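PDB 6H6X: 3-polyprenyl-4-hydroxybenzoate decarboxylase and related decarboxylases from Pelotomaculum thermopropionicum, which probably decarboxylates aromatic acids as a UbiD-family enzyme, using a prenylated FMN cofactor bound with manganese and potassium. Local coordinates for residues I338-I350 against S412-N424. The protein carries 8 engineered substitutions. Sequence-based numbering, arbitrary orientation.
Sequences IEKKHEGEAKRAI and SDKMGIDATIPLN. Engineered in segment 338-350: Arg-348 (natural residue Asn). With CA (calcium ion), chain J.
The calcium site of the C-terminal domain is flanked here by Lys-340, which grips the loop after strand 414-418. Lys-340 NZ donates to Thr-420 OG1 at 2.9 Å and to Ile-421 O at 3.0 Å, the latter from above the carbonyl plane. Lys-340 CG lies anti to the backbone N (chi1 178°), and bends at chi3 and chi4 carry the amine across Thr-420. Lys-340 NZ also forms a salt bridge with Glu-343 OE2 at 2.9 Å. That carboxylate also takes a weak bond from Leu-423 N. Leu-423 CD1 packs on the backbone of Lys-341 and Glu-343. An Asx turn shapes the metal loop: Asp-418 OD1 accepts from Thr-420 N and, through its syn lone pair, from Thr-420 OG1 at 2.6 Å. The carbonyls of Asp-418 and Thr-420 bind calcium, with a water, Arg-385 O and Asp-391 OD2. Ala-346 CB, on helix 345-356, abuts the Asp-418 carboxylate, and Ile-350 CD1 packs on the strand backbone at Gly-416. With an alanine at Lys-340, the Glu-343 carboxylate would probably lose its cation and the Ile-421 carbonyl this donor. Thr-420 OG1 accepts from Lys-340 NZ and donates to Asp-418 OD1, so hydrogen bonds join the lysine to the calcium-binding turn.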
ATOM      1  N   ILE B 338       1.509  13.535  15.084  1.00 43.18           N
ATOM      2  CA  ILE B 338       1.580  14.606  16.075  1.00 43.22           C
ATOM      3  C   ILE B 338       2.100  15.890  15.454  1.00 42.18           C
ATOM      4  O   ILE B 338       2.806  15.869  14.464  1.00 40.60           O
ATOM      5  CB  ILE B 338       2.477  14.231  17.249  1.00 45.40           C
ATOM      6  CG1 ILE B 338       3.920  13.936  16.827  1.00 46.34           C
ATOM      7  CG2 ILE B 338       1.883  13.075  18.042  1.00 46.19           C
ATOM      8  CD1 ILE B 338       4.772  13.615  18.053  1.00 44.47           C
ATOM      9  N   GLU B 339       1.699  17.021  16.008  1.00 47.68           N
ATOM     10  CA  GLU B 339       2.290  18.317  15.645  1.00 51.03           C
ATOM     11  C   GLU B 339       3.324  18.506  16.713  1.00 51.33           C
ATOM     12  O   GLU B 339       3.024  18.990  17.793  1.00 61.14           O
ATOM     13  CB  GLU B 339       1.243  19.437  15.623  1.00 58.11           C
ATOM     14  CG  GLU B 339       1.788  20.811  15.234  1.00 73.09           C
ATOM     15  CD  GLU B 339       0.703  21.910  15.343  1.00 77.77           C
ATOM     16  OE1 GLU B 339       0.249  22.156  16.482  1.00 75.07           O
ATOM     17  OE2 GLU B 339       0.278  22.523  14.318  1.00 79.29           O
ATOM     18  N   LYS B 340       4.543  18.073  16.440  1.00 47.35           N
ATOM     19  CA  LYS B 340       5.535  17.962  17.513  1.00 52.34           C
ATOM     20  C   LYS B 340       6.065  19.356  17.952  1.00 56.22           C
ATOM     21  O   LYS B 340       6.425  20.144  17.094  1.00 57.62           O
ATOM     22  CB  LYS B 340       6.683  17.035  17.093  1.00 49.58           C
ATOM     23  CG  LYS B 340       7.775  16.922  18.140  1.00 50.41           C
ATOM     24  CD  LYS B 340       8.654  15.696  17.974  1.00 56.82           C
ATOM     25  CE  LYS B 340       9.478  15.773  16.715  1.00 52.10           C
ATOM     26  NZ  LYS B 340      10.761  15.063  16.914  1.00 48.83           N
ATOM     27  N   LYS B 341       6.105  19.619  19.266  1.00 60.25           N
ATOM     28  CA  LYS B 341       6.691  20.859  19.863  1.00 68.54           C
ATOM     29  C   LYS B 341       7.987  20.557  20.615  1.00 68.73           C
ATOM     30  O   LYS B 341       8.911  21.343  20.538  1.00 80.74           O
ATOM     31  CB  LYS B 341       5.771  21.534  20.884  1.00 68.05           C
ATOM     32  CG  LYS B 341       4.309  21.695  20.505  1.00 72.93           C
ATOM     33  CD  LYS B 341       4.006  22.925  19.703  1.00 77.94           C
ATOM     34  CE  LYS B 341       2.598  23.426  20.050  1.00 87.96           C
ATOM     35  NZ  LYS B 341       2.161  24.546  19.172  1.00 91.03           N
ATOM     36  N   HIS B 342       8.040  19.459  21.369  1.00 67.09           N
ATOM     37  CA  HIS B 342       9.220  19.105  22.171  1.00 74.27           C
ATOM     38  C   HIS B 342       9.680  17.717  21.794  1.00 71.87           C
ATOM     39  O   HIS B 342       8.854  16.846  21.544  1.00 69.46           O
ATOM     40  CB  HIS B 342       8.906  19.185  23.674  1.00 73.79           C
ATOM     41  CG  HIS B 342       8.269  20.492  24.086  1.00 94.98           C
ATOM     42  ND1 HIS B 342       6.906  20.644  24.270  1.00 97.12           N
ATOM     43  CD2 HIS B 342       8.813  21.713  24.323  1.00 92.22           C
ATOM     44  CE1 HIS B 342       6.642  21.893  24.613  1.00 92.24           C
ATOM     45  NE2 HIS B 342       7.781  22.562  24.656  1.00 96.23           N
ATOM     46  N   GLU B 343      10.989  17.488  21.763  1.00 72.84           N
ATOM     47  CA  GLU B 343      11.475  16.128  21.568  1.00 79.05           C
ATOM     48  C   GLU B 343      10.952  15.405  22.796  1.00 76.77           C
ATOM     49  O   GLU B 343      10.707  16.045  23.837  1.00 83.95           O
ATOM     50  CB  GLU B 343      12.999  16.035  21.465  1.00 85.62           C
ATOM     51  CG  GLU B 343      13.468  14.829  20.633  1.00 93.00           C
ATOM     52  CD  GLU B 343      13.612  15.098  19.113  1.00 95.95           C
ATOM     53  OE1 GLU B 343      14.356  14.326  18.461  1.00 90.30           O
ATOM     54  OE2 GLU B 343      12.994  16.042  18.540  1.00 77.48           O
ATOM     55  N   GLY B 344      10.721  14.101  22.671  1.00 66.22           N
ATOM     56  CA  GLY B 344      10.088  13.340  23.758  1.00 56.62           C
ATOM     57  C   GLY B 344       8.593  13.025  23.545  1.00 49.00           C
ATOM     58  O   GLY B 344       8.054  12.109  24.187  1.00 43.95           O
ATOM     59  N   GLU B 345       7.928  13.781  22.676  1.00 46.13           N
ATOM     60  CA  GLU B 345       6.537  13.528  22.363  1.00 53.30           C
ATOM     61  C   GLU B 345       6.289  12.174  21.667  1.00 49.30           C
ATOM     62  O   GLU B 345       5.294  11.546  21.944  1.00 44.48           O
ATOM     63  CB  GLU B 345       5.943  14.678  21.567  1.00 54.28           C
ATOM     64  CG  GLU B 345       5.736  15.914  22.430  1.00 59.45           C
ATOM     65  CD  GLU B 345       5.151  17.103  21.673  1.00 71.33           C
ATOM     66  OE1 GLU B 345       4.557  16.932  20.594  1.00 72.35           O
ATOM     67  OE2 GLU B 345       5.302  18.244  22.159  1.00 87.96           O
ATOM     68  N   ALA B 346       7.232  11.717  20.840  1.00 48.88           N
ATOM     69  CA  ALA B 346       7.086  10.464  20.135  1.00 45.27           C
ATOM     70  C   ALA B 346       7.002   9.319  21.120  1.00 42.74           C
ATOM     71  O   ALA B 346       6.034   8.545  21.054  1.00 42.91           O
ATOM     72  CB  ALA B 346       8.215  10.258  19.135  1.00 45.41           C
ATOM     73  N   LYS B 347       7.951   9.249  22.048  1.00 35.83           N
ATOM     74  CA  LYS B 347       7.948   8.226  23.113  1.00 43.69           C
ATOM     75  C   LYS B 347       6.691   8.218  23.947  1.00 46.26           C
ATOM     76  O   LYS B 347       6.152   7.144  24.248  1.00 46.75           O
ATOM     77  CB  LYS B 347       9.182   8.322  24.047  1.00 47.98           C
ATOM     78  N   ARG B 348       6.203   9.401  24.310  1.00 48.24           N
ATOM     79  CA  ARG B 348       4.958   9.505  25.082  1.00 45.64           C
ATOM     80  C   ARG B 348       3.742   9.006  24.256  1.00 41.48           C
ATOM     81  O   ARG B 348       2.889   8.332  24.781  1.00 39.76           O
ATOM     82  CB  ARG B 348       4.726  10.950  25.555  1.00 52.71           C
ATOM     83  CG  ARG B 348       5.738  11.437  26.617  1.00 56.34           C
ATOM     84  CD  ARG B 348       5.646  12.960  26.843  1.00 63.54           C
ATOM     85  NE  ARG B 348       4.337  13.343  27.381  1.00 67.40           N
ATOM     86  CZ  ARG B 348       3.921  13.136  28.645  1.00 72.29           C
ATOM     87  NH1 ARG B 348       4.713  12.559  29.562  1.00 71.18           N
ATOM     88  NH2 ARG B 348       2.698  13.512  29.008  1.00 70.13           N
ATOM     89  N   ALA B 349       3.658   9.362  22.984  1.00 32.95           N
ATOM     90  CA  ALA B 349       2.575   8.855  22.124  1.00 36.81           C
ATOM     91  C   ALA B 349       2.675   7.297  22.035  1.00 35.18           C
ATOM     92  O   ALA B 349       1.698   6.601  22.201  1.00 40.93           O
ATOM     93  CB  ALA B 349       2.640   9.507  20.749  1.00 32.51           C
ATOM     94  N   ILE B 350       3.896   6.783  21.901  1.00 35.18           N
ATOM     95  CA  ILE B 350       4.120   5.349  21.851  1.00 36.91           C
ATOM     96  C   ILE B 350       3.683   4.643  23.124  1.00 39.07           C
ATOM     97  O   ILE B 350       2.964   3.621  23.046  1.00 38.15           O
ATOM     98  CB  ILE B 350       5.578   4.990  21.499  1.00 37.59           C
ATOM     99  CG1 ILE B 350       5.840   5.307  20.027  1.00 38.01           C
ATOM    100  CG2 ILE B 350       5.897   3.506  21.806  1.00 39.77           C
ATOM    101  CD1 ILE B 350       7.316   5.423  19.670  1.00 34.95           C
ATOM    102  N   SER B 412       2.587 -10.980  24.094  1.00 61.71           N
ATOM    103  CA  SER B 412       3.241 -10.411  22.906  1.00 54.39           C
ATOM    104  C   SER B 412       4.405  -9.384  23.063  1.00 37.81           C
ATOM    105  O   SER B 412       4.328  -8.434  23.777  1.00 36.08           O
ATOM    106  CB  SER B 412       2.149  -9.841  21.963  1.00 52.75           C
ATOM    107  OG  SER B 412       2.685  -9.432  20.712  1.00 46.54           O
ATOM    108  N   ASP B 413       5.453  -9.579  22.295  1.00 32.66           N
ATOM    109  CA  ASP B 413       6.451  -8.528  22.090  1.00 39.16           C
ATOM    110  C   ASP B 413       5.840  -7.343  21.300  1.00 37.76           C
ATOM    111  O   ASP B 413       4.903  -7.536  20.562  1.00 33.78           O
ATOM    112  CB  ASP B 413       7.691  -9.064  21.388  1.00 38.51           C
ATOM    113  CG  ASP B 413       8.415 -10.189  22.175  1.00 39.35           C
ATOM    114  OD1 ASP B 413       8.074 -10.434  23.341  1.00 35.71           O
ATOM    115  OD2 ASP B 413       9.332 -10.796  21.583  1.00 37.52           O
ATOM    116  N   LYS B 414       6.409  -6.163  21.468  1.00 38.06           N
ATOM    117  CA  LYS B 414       5.892  -4.948  20.878  1.00 39.81           C
ATOM    118  C   LYS B 414       7.045  -4.093  20.448  1.00 41.11           C
ATOM    119  O   LYS B 414       8.170  -4.209  20.995  1.00 34.82           O
ATOM    120  CB  LYS B 414       5.120  -4.112  21.883  1.00 42.47           C
ATOM    121  CG  LYS B 414       3.946  -4.781  22.564  1.00 44.12           C
ATOM    122  CD  LYS B 414       3.439  -3.866  23.688  1.00 51.39           C
ATOM    123  CE  LYS B 414       2.419  -4.503  24.635  1.00 54.71           C
ATOM    124  NZ  LYS B 414       1.570  -5.532  23.970  1.00 61.15           N
ATOM    125  N   MET B 415       6.772  -3.175  19.525  1.00 35.14           N
ATOM    126  CA  MET B 415       7.790  -2.296  18.993  1.00 32.00           C
ATOM    127  C   MET B 415       7.217  -0.908  18.735  1.00 31.17           C
ATOM    128  O   MET B 415       6.088  -0.769  18.202  1.00 32.86           O
ATOM    129  CB  MET B 415       8.345  -2.872  17.710  1.00 36.59           C
ATOM    130  CG  MET B 415       9.461  -2.051  17.121  1.00 47.15           C
ATOM    131  SD  MET B 415      10.425  -2.885  15.855  1.00 53.47           S
ATOM    132  CE  MET B 415       9.087  -3.476  14.862  1.00 42.54           C
ATOM    133  N   GLY B 416       7.979   0.115  19.058  1.00 28.60           N
ATOM    134  CA  GLY B 416       7.654   1.523  18.744  1.00 32.96           C
ATOM    135  C   GLY B 416       8.720   2.139  17.855  1.00 33.42           C
ATOM    136  O   GLY B 416       9.923   1.884  18.050  1.00 32.27           O
ATOM    137  N   ILE B 417       8.283   2.900  16.855  1.00 30.31           N
ATOM    138  CA  ILE B 417       9.114   3.559  15.874  1.00 32.53           C
ATOM    139  C   ILE B 417       8.812   5.090  15.829  1.00 37.60           C
ATOM    140  O   ILE B 417       7.648   5.540  15.578  1.00 36.78           O
ATOM    141  CB  ILE B 417       8.916   2.968  14.469  1.00 34.84           C
ATOM    142  CG1 ILE B 417       9.307   1.462  14.446  1.00 41.11           C
ATOM    143  CG2 ILE B 417       9.760   3.671  13.464  1.00 36.51           C
ATOM    144  CD1 ILE B 417       9.055   0.769  13.103  1.00 45.55           C
ATOM    145  N   ASP B 418       9.854   5.900  16.019  1.00 35.46           N
ATOM    146  CA  ASP B 418       9.727   7.381  15.938  1.00 33.62           C
ATOM    147  C   ASP B 418      10.168   7.814  14.605  1.00 32.97           C
ATOM    148  O   ASP B 418      11.369   7.818  14.332  1.00 36.71           O
ATOM    149  CB  ASP B 418      10.672   8.052  16.946  1.00 38.11           C
ATOM    150  CG  ASP B 418      10.529   9.582  16.955  1.00 38.22           C
ATOM    151  OD1 ASP B 418       9.898  10.190  16.058  1.00 34.93           O
ATOM    152  OD2 ASP B 418      11.085  10.145  17.882  1.00 42.82           O
ATOM    153  N   ALA B 419       9.233   8.117  13.716  1.00 33.86           N
ATOM    154  CA  ALA B 419       9.590   8.521  12.398  1.00 34.47           C
ATOM    155  C   ALA B 419       9.258  10.024  12.216  1.00 38.07           C
ATOM    156  O   ALA B 419       8.835  10.429  11.133  1.00 31.53           O
ATOM    157  CB  ALA B 419       8.827   7.674  11.383  1.00 35.59           C
ATOM    158  N   THR B 420       9.406  10.809  13.284  1.00 35.00           N
ATOM    159  CA  THR B 420       9.335  12.263  13.175  1.00 40.54           C
ATOM    160  C   THR B 420      10.689  12.895  12.853  1.00 43.36           C
ATOM    161  O   THR B 420      11.755  12.366  13.183  1.00 42.36           O
ATOM    162  CB  THR B 420       8.752  12.890  14.467  1.00 41.14           C
ATOM    163  OG1 THR B 420       9.642  12.717  15.574  1.00 37.46           O
ATOM    164  CG2 THR B 420       7.427  12.207  14.792  1.00 37.82           C
ATOM    165  N   ILE B 421      10.619  14.034  12.176  1.00 44.86           N
ATOM    166  CA  ILE B 421      11.778  14.878  11.915  1.00 47.66           C
ATOM    167  C   ILE B 421      12.343  15.355  13.259  1.00 47.78           C
ATOM    168  O   ILE B 421      11.567  15.853  14.124  1.00 49.30           O
ATOM    169  CB  ILE B 421      11.376  16.093  11.056  1.00 54.52           C
ATOM    170  CG1 ILE B 421      10.993  15.658   9.637  1.00 64.33           C
ATOM    171  CG2 ILE B 421      12.502  17.109  10.977  1.00 61.14           C
ATOM    172  CD1 ILE B 421       9.985  16.611   9.003  1.00 69.46           C
ATOM    173  N   PRO B 422      13.671  15.209  13.481  1.00 54.70           N
ATOM    174  CA  PRO B 422      14.266  15.789  14.732  1.00 62.39           C
ATOM    175  C   PRO B 422      14.165  17.325  14.763  1.00 60.31           C
ATOM    176  O   PRO B 422      14.203  17.958  13.695  1.00 59.21           O
ATOM    177  CB  PRO B 422      15.730  15.316  14.675  1.00 60.10           C
ATOM    178  CG  PRO B 422      15.718  14.122  13.767  1.00 58.96           C
ATOM    179  CD  PRO B 422      14.683  14.458  12.718  1.00 60.69           C
ATOM    180  N   LEU B 423      14.012  17.915  15.945  1.00 68.56           N
ATOM    181  CA  LEU B 423      13.618  19.357  16.070  1.00 83.44           C
ATOM    182  C   LEU B 423      14.649  20.448  15.657  1.00 93.84           C
ATOM    183  O   LEU B 423      14.243  21.496  15.139  1.00 81.71           O
ATOM    184  CB  LEU B 423      13.116  19.670  17.484  1.00 79.86           C
ATOM    185  CG  LEU B 423      11.635  19.381  17.680  1.00 78.88           C
ATOM    186  CD1 LEU B 423      11.275  19.556  19.150  1.00 70.15           C
ATOM    187  CD2 LEU B 423      10.776  20.265  16.771  1.00 80.29           C
ATOM    188  N   ASN B 424      15.939  20.221  15.943  1.00104.10           N
ATOM    189  CA  ASN B 424      17.072  20.812  15.169  1.00116.86           C
ATOM    190  C   ASN B 424      18.428  20.400  15.748  1.00107.87           C
ATOM    191  O   ASN B 424      18.689  19.214  15.944  1.00 98.57           O
ATOM    192  CB  ASN B 424      17.002  22.364  14.916  1.00126.60           C
ATOM    193  CG  ASN B 424      16.451  23.198  16.102  1.00129.66           C
ATOM    194  OD1 ASN B 424      16.820  23.012  17.265  1.00135.04           O
ATOM    195  ND2 ASN B 424      15.588  24.161  15.777  1.00128.41           N
TER
HETATM  196 CA    CA J 504      13.008  10.149  13.986  1.00 44.12          CA
HETATM  197  O   HOH W   1      13.188  11.950  15.950  1.00 53.68           O